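Local coordinates for protein putative hexose oxidase (Nonomuraea sp. ATCC 39727, PDB 5AWV) that binds FAD covalently and probably oxidises a sugar of the glycopeptide antibiotic teicoplanin, with which it was crystallised, at residues A[66-78]-A[183-195]. Residues are numbered along the deposited sequence; the frame is centred on the assembly and turned at random.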
loop_
_atom_site.group_PDB
_atom_site.type_symbol
_atom_site.label_atom_id
_atom_site.label_comp_id
_atom_site.label_asym_id
_atom_site.label_seq_id
_atom_site.Cartn_x
_atom_site.Cartn_y
_atom_site.Cartn_z
ATOM N N SER A 66 -6.882 20.202 0.287
ATOM C CA SER A 66 -8.077 20.053 -0.518
ATOM C C SER A 66 -7.795 19.720 -1.958
ATOM O O SER A 66 -6.725 19.931 -2.392
ATOM C CB SER A 66 -8.911 21.358 -0.511
ATOM O OG SER A 66 -8.296 22.354 -1.349
ATOM N N THR A 67 -8.821 19.272 -2.671
ATOM C CA THR A 67 -8.702 18.917 -4.118
ATOM C C THR A 67 -8.262 20.156 -4.895
ATOM O O THR A 67 -7.344 20.088 -5.740
ATOM C CB THR A 67 -10.006 18.345 -4.631
ATOM O OG1 THR A 67 -10.259 17.156 -3.914
ATOM C CG2 THR A 67 -9.962 18.053 -6.117
ATOM N N GLN A 68 -8.847 21.325 -4.569
ATOM C CA GLN A 68 -8.441 22.569 -5.267
ATOM C C GLN A 68 -6.993 22.901 -5.041
ATOM O O GLN A 68 -6.285 23.341 -5.916
ATOM C CB GLN A 68 -9.325 23.785 -4.881
ATOM C CG GLN A 68 -8.935 25.098 -5.608
ATOM C CD GLN A 68 -9.111 24.957 -7.134
ATOM O OE1 GLN A 68 -8.181 25.239 -7.932
ATOM N NE2 GLN A 68 -10.262 24.418 -7.537
ATOM N N GLN A 69 -6.531 22.793 -3.819
ATOM C CA GLN A 69 -5.161 22.984 -3.574
ATOM C C GLN A 69 -4.252 22.019 -4.316
ATOM O O GLN A 69 -3.135 22.404 -4.740
ATOM C CB GLN A 69 -4.868 22.816 -2.087
ATOM C CG GLN A 69 -5.297 24.016 -1.237
ATOM C CD GLN A 69 -5.128 23.704 0.262
ATOM O OE1 GLN A 69 -4.108 23.206 0.677
ATOM N NE2 GLN A 69 -6.123 23.975 1.029
ATOM N N VAL A 70 -4.671 20.750 -4.442
ATOM C CA VAL A 70 -3.875 19.818 -5.277
ATOM C C VAL A 70 -3.804 20.346 -6.716
ATOM O O VAL A 70 -2.712 20.372 -7.335
ATOM C CB VAL A 70 -4.482 18.368 -5.284
ATOM C CG1 VAL A 70 -3.732 17.436 -6.221
ATOM C CG2 VAL A 70 -4.475 17.790 -3.880
ATOM N N ALA A 71 -4.965 20.642 -7.278
ATOM C CA ALA A 71 -5.011 21.173 -8.663
ATOM C C ALA A 71 -4.086 22.373 -8.842
ATOM O O ALA A 71 -3.275 22.396 -9.796
ATOM C CB ALA A 71 -6.383 21.519 -9.051
ATOM N N ASP A 72 -4.092 23.308 -7.899
ATOM C CA ASP A 72 -3.118 24.460 -7.958
ATOM C C ASP A 72 -1.661 24.040 -7.859
ATOM O O ASP A 72 -0.747 24.605 -8.528
ATOM C CB ASP A 72 -3.386 25.564 -6.901
ATOM C CG ASP A 72 -4.841 26.075 -6.917
ATOM O OD1 ASP A 72 -5.445 26.122 -8.022
ATOM O OD2 ASP A 72 -5.385 26.428 -5.819
ATOM N N ALA A 73 -1.390 23.068 -6.986
ATOM C CA ALA A 73 -0.019 22.613 -6.783
ATOM C C ALA A 73 0.476 21.873 -8.040
ATOM O O ALA A 73 1.564 22.121 -8.462
ATOM C CB ALA A 73 0.088 21.727 -5.550
ATOM N N VAL A 74 -0.359 21.040 -8.639
ATOM C CA VAL A 74 -0.037 20.369 -9.895
ATOM C C VAL A 74 0.261 21.414 -11.001
ATOM O O VAL A 74 1.359 21.398 -11.565
ATOM C CB VAL A 74 -1.175 19.443 -10.311
ATOM C CG1 VAL A 74 -0.946 18.925 -11.714
ATOM C CG2 VAL A 74 -1.178 18.187 -9.359
ATOM N N GLU A 75 -0.663 22.363 -11.183
ATOM C CA GLU A 75 -0.510 23.437 -12.212
ATOM C C GLU A 75 0.758 24.231 -12.052
ATOM O O GLU A 75 1.436 24.553 -13.019
ATOM C CB GLU A 75 -1.719 24.380 -12.230
ATOM C CG GLU A 75 -2.303 24.733 -13.625
ATOM C CD GLU A 75 -3.857 24.772 -13.596
ATOM O OE1 GLU A 75 -4.515 24.721 -14.635
ATOM O OE2 GLU A 75 -4.480 24.779 -12.517
ATOM N N GLU A 76 1.098 24.569 -10.827
ATOM C CA GLU A 76 2.366 25.175 -10.557
ATOM C C GLU A 76 3.618 24.423 -11.026
ATOM O O GLU A 76 4.571 25.046 -11.549
ATOM C CB GLU A 76 2.487 25.534 -9.072
ATOM C CG GLU A 76 3.762 26.325 -8.824
ATOM C CD GLU A 76 3.851 26.978 -7.452
ATOM O OE1 GLU A 76 5.000 27.337 -7.111
ATOM O OE2 GLU A 76 2.818 27.107 -6.722
ATOM N N THR A 77 3.640 23.097 -10.854
ATOM C CA THR A 77 4.762 22.328 -11.312
ATOM C C THR A 77 4.712 22.285 -12.864
ATOM O O THR A 77 5.722 22.173 -13.467
ATOM C CB THR A 77 4.747 20.878 -10.754
ATOM O OG1 THR A 77 3.577 20.193 -11.243
ATOM C CG2 THR A 77 4.714 20.883 -9.205
ATOM N N VAL A 78 3.537 22.272 -13.461
ATOM C CA VAL A 78 3.491 22.249 -14.941
ATOM C C VAL A 78 4.065 23.566 -15.501
ATOM O O VAL A 78 4.894 23.569 -16.402
ATOM C CB VAL A 78 2.100 22.095 -15.461
ATOM C CG1 VAL A 78 2.127 21.985 -17.007
ATOM C CG2 VAL A 78 1.478 20.839 -14.944
ATOM N N GLU A 183 -11.553 10.286 -7.557
ATOM C CA GLU A 183 -11.393 11.684 -7.935
ATOM C C GLU A 183 -9.936 11.924 -8.165
ATOM O O GLU A 183 -9.101 11.640 -7.341
ATOM C CB GLU A 183 -11.887 12.644 -6.839
ATOM C CG GLU A 183 -11.860 14.108 -7.277
ATOM C CD GLU A 183 -12.305 15.089 -6.145
ATOM O OE1 GLU A 183 -11.616 15.339 -5.125
ATOM O OE2 GLU A 183 -13.353 15.637 -6.295
ATOM N N VAL A 184 -9.594 12.372 -9.369
ATOM C CA VAL A 184 -8.212 12.505 -9.788
ATOM C C VAL A 184 -8.006 13.886 -10.390
ATOM O O VAL A 184 -8.867 14.364 -11.181
ATOM C CB VAL A 184 -7.891 11.497 -10.896
ATOM C CG1 VAL A 184 -6.377 11.405 -11.096
ATOM C CG2 VAL A 184 -8.462 10.125 -10.526
ATOM N N VAL A 185 -6.863 14.487 -10.072
ATOM C CA VAL A 185 -6.410 15.715 -10.682
ATOM C C VAL A 185 -5.432 15.313 -11.813
ATOM O O VAL A 185 -4.397 14.707 -11.566
ATOM C CB VAL A 185 -5.782 16.661 -9.690
ATOM C CG1 VAL A 185 -5.108 17.833 -10.348
ATOM C CG2 VAL A 185 -6.805 17.119 -8.665
ATOM N N VAL A 186 -5.839 15.580 -13.040
ATOM C CA VAL A 186 -5.070 15.289 -14.234
ATOM C C VAL A 186 -4.644 16.567 -14.963
ATOM O O VAL A 186 -5.234 17.615 -14.732
ATOM C CB VAL A 186 -5.907 14.426 -15.227
ATOM C CG1 VAL A 186 -6.263 13.084 -14.579
ATOM C CG2 VAL A 186 -7.182 15.157 -15.714
ATOM N N VAL A 187 -3.692 16.440 -15.884
ATOM C CA VAL A 187 -3.142 17.575 -16.619
ATOM C C VAL A 187 -3.413 17.355 -18.081
ATOM O O VAL A 187 -2.968 16.337 -18.635
ATOM C CB VAL A 187 -1.650 17.684 -16.434
ATOM C CG1 VAL A 187 -1.063 18.735 -17.326
ATOM C CG2 VAL A 187 -1.309 18.030 -14.983
ATOM N N ASN A 188 -4.105 18.312 -18.740
ATOM C CA ASN A 188 -4.443 18.107 -20.186
ATOM C C ASN A 188 -3.301 18.505 -21.112
ATOM O O ASN A 188 -2.253 18.936 -20.668
ATOM C CB ASN A 188 -5.786 18.827 -20.572
ATOM C CG ASN A 188 -5.703 20.332 -20.463
ATOM O OD1 ASN A 188 -4.664 20.936 -20.350
ATOM N ND2 ASN A 188 -6.821 20.913 -20.426
ATOM N N LYS A 189 -3.490 18.374 -22.424
ATOM C CA LYS A 189 -2.391 18.715 -23.352
ATOM C C LYS A 189 -1.999 20.172 -23.279
ATOM O O LYS A 189 -0.827 20.476 -23.404
ATOM C CB LYS A 189 -2.687 18.317 -24.818
ATOM C CG LYS A 189 -1.339 18.103 -25.542
ATOM C CD LYS A 189 -1.333 18.157 -27.084
ATOM C CE LYS A 189 -0.805 16.877 -27.744
ATOM N NZ LYS A 189 -1.847 15.813 -27.657
ATOM N N GLN A 190 -2.933 21.075 -22.955
ATOM C CA GLN A 190 -2.553 22.503 -22.796
ATOM C C GLN A 190 -1.895 22.809 -21.463
ATOM O O GLN A 190 -1.505 23.941 -21.229
ATOM C CB GLN A 190 -3.750 23.457 -22.973
ATOM C CG GLN A 190 -4.413 23.373 -24.352
ATOM C CD GLN A 190 -5.180 22.079 -24.551
ATOM O OE1 GLN A 190 -5.663 21.472 -23.582
ATOM N NE2 GLN A 190 -5.240 21.603 -25.788
ATOM N N GLY A 191 -1.767 21.832 -20.568
ATOM C CA GLY A 191 -0.999 22.058 -19.330
ATOM C C GLY A 191 -1.837 22.519 -18.166
ATOM O O GLY A 191 -1.277 22.941 -17.178
ATOM N N LYS A 192 -3.154 22.415 -18.276
ATOM C CA LYS A 192 -4.074 22.796 -17.232
ATOM C C LYS A 192 -4.463 21.577 -16.380
ATOM O O LYS A 192 -4.839 20.520 -16.902
ATOM C CB LYS A 192 -5.463 23.221 -17.789
ATOM C CG LYS A 192 -5.503 24.387 -18.754
ATOM C CD LYS A 192 -4.693 25.577 -18.233
ATOM C CE LYS A 192 -5.149 26.861 -18.944
ATOM N NZ LYS A 192 -4.852 26.800 -20.414
ATOM N N ALA A 193 -4.585 21.814 -15.085
ATOM C CA ALA A 193 -5.072 20.809 -14.162
ATOM C C ALA A 193 -6.568 20.774 -14.143
ATOM O O ALA A 193 -7.193 21.820 -14.082
ATOM C CB ALA A 193 -4.453 21.110 -12.800
ATOM N N ARG A 194 -7.177 19.593 -14.250
ATOM C CA ARG A 194 -8.569 19.381 -14.194
ATOM C C ARG A 194 -8.904 18.285 -13.165
ATOM O O ARG A 194 -8.088 17.364 -12.991
ATOM C CB ARG A 194 -9.077 18.879 -15.574
ATOM C CG ARG A 194 -9.661 19.977 -16.444
ATOM C CD ARG A 194 -8.655 20.568 -17.397
ATOM N NE ARG A 194 -9.218 21.710 -18.146
ATOM C CZ ARG A 194 -9.416 22.943 -17.664
ATOM N NH1 ARG A 194 -9.135 23.279 -16.394
ATOM N NH2 ARG A 194 -9.923 23.857 -18.467
ATOM N N VAL A 195 -10.130 18.281 -12.655
ATOM C CA VAL A 195 -10.583 17.306 -11.713
ATOM C C VAL A 195 -11.611 16.441 -12.383
ATOM O O VAL A 195 -12.553 16.948 -13.000
ATOM C CB VAL A 195 -11.216 17.997 -10.513
ATOM C CG1 VAL A 195 -11.773 16.970 -9.506
ATOM C CG2 VAL A 195 -10.202 18.919 -9.887
#
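Glu183 OE1 is gripped by several groups: Thr67 OG1 donates to it across the contact at 2.6 Å, Thr225 OG1 hydrogen-bonds to it, and Lys226 NZ forms a salt bridge with it from strand 223-229. The threonine hydroxyl arrives on the syn side of the carboxylate, 32° out of its plane, and the glutamate, its CG anti to the backbone N (chi1 -174°), stretches out to meet the first turn of the helix. This cluster, which would be expected to stabilise the negative charge of this buried carboxylate, pins one end of helix 67-78 to a beta hairpin, strands 183-187 and 193-195, at the edge of the antiparallel sheet of the FAD-binding domain, whose fold is of the PCMH type. The helix runs nearly along strand 183-187, at 21° and 8.8 Å between axes, and is sandwiched between this sheet and the mixed sheet, where Ile106 touches Val74.

Beyond this polar cluster the interface is mostly aliphatic. Val185 sends CG2 to Val70 CG1 and lays CG1 against Ala71 CA, 3.7 Å away. One turn on, Val74 CG1 presses tightly on Val187 CG2 at 3.4 Å, and Val78 CG2 reaches the same methyl. Ala193 CB rests on the carbonyl O of Ala71, while Val78 CG1 meets Gly191 O in the type I turn that closes the hairpin. On the outer flank Glu75, bent at chi2, reaches across to the start of the second strand: Ala193 N donates to its OE1 at 2.9 Å, approaching from above the carboxylate plane, and Lys192 CB touches that same oxygen.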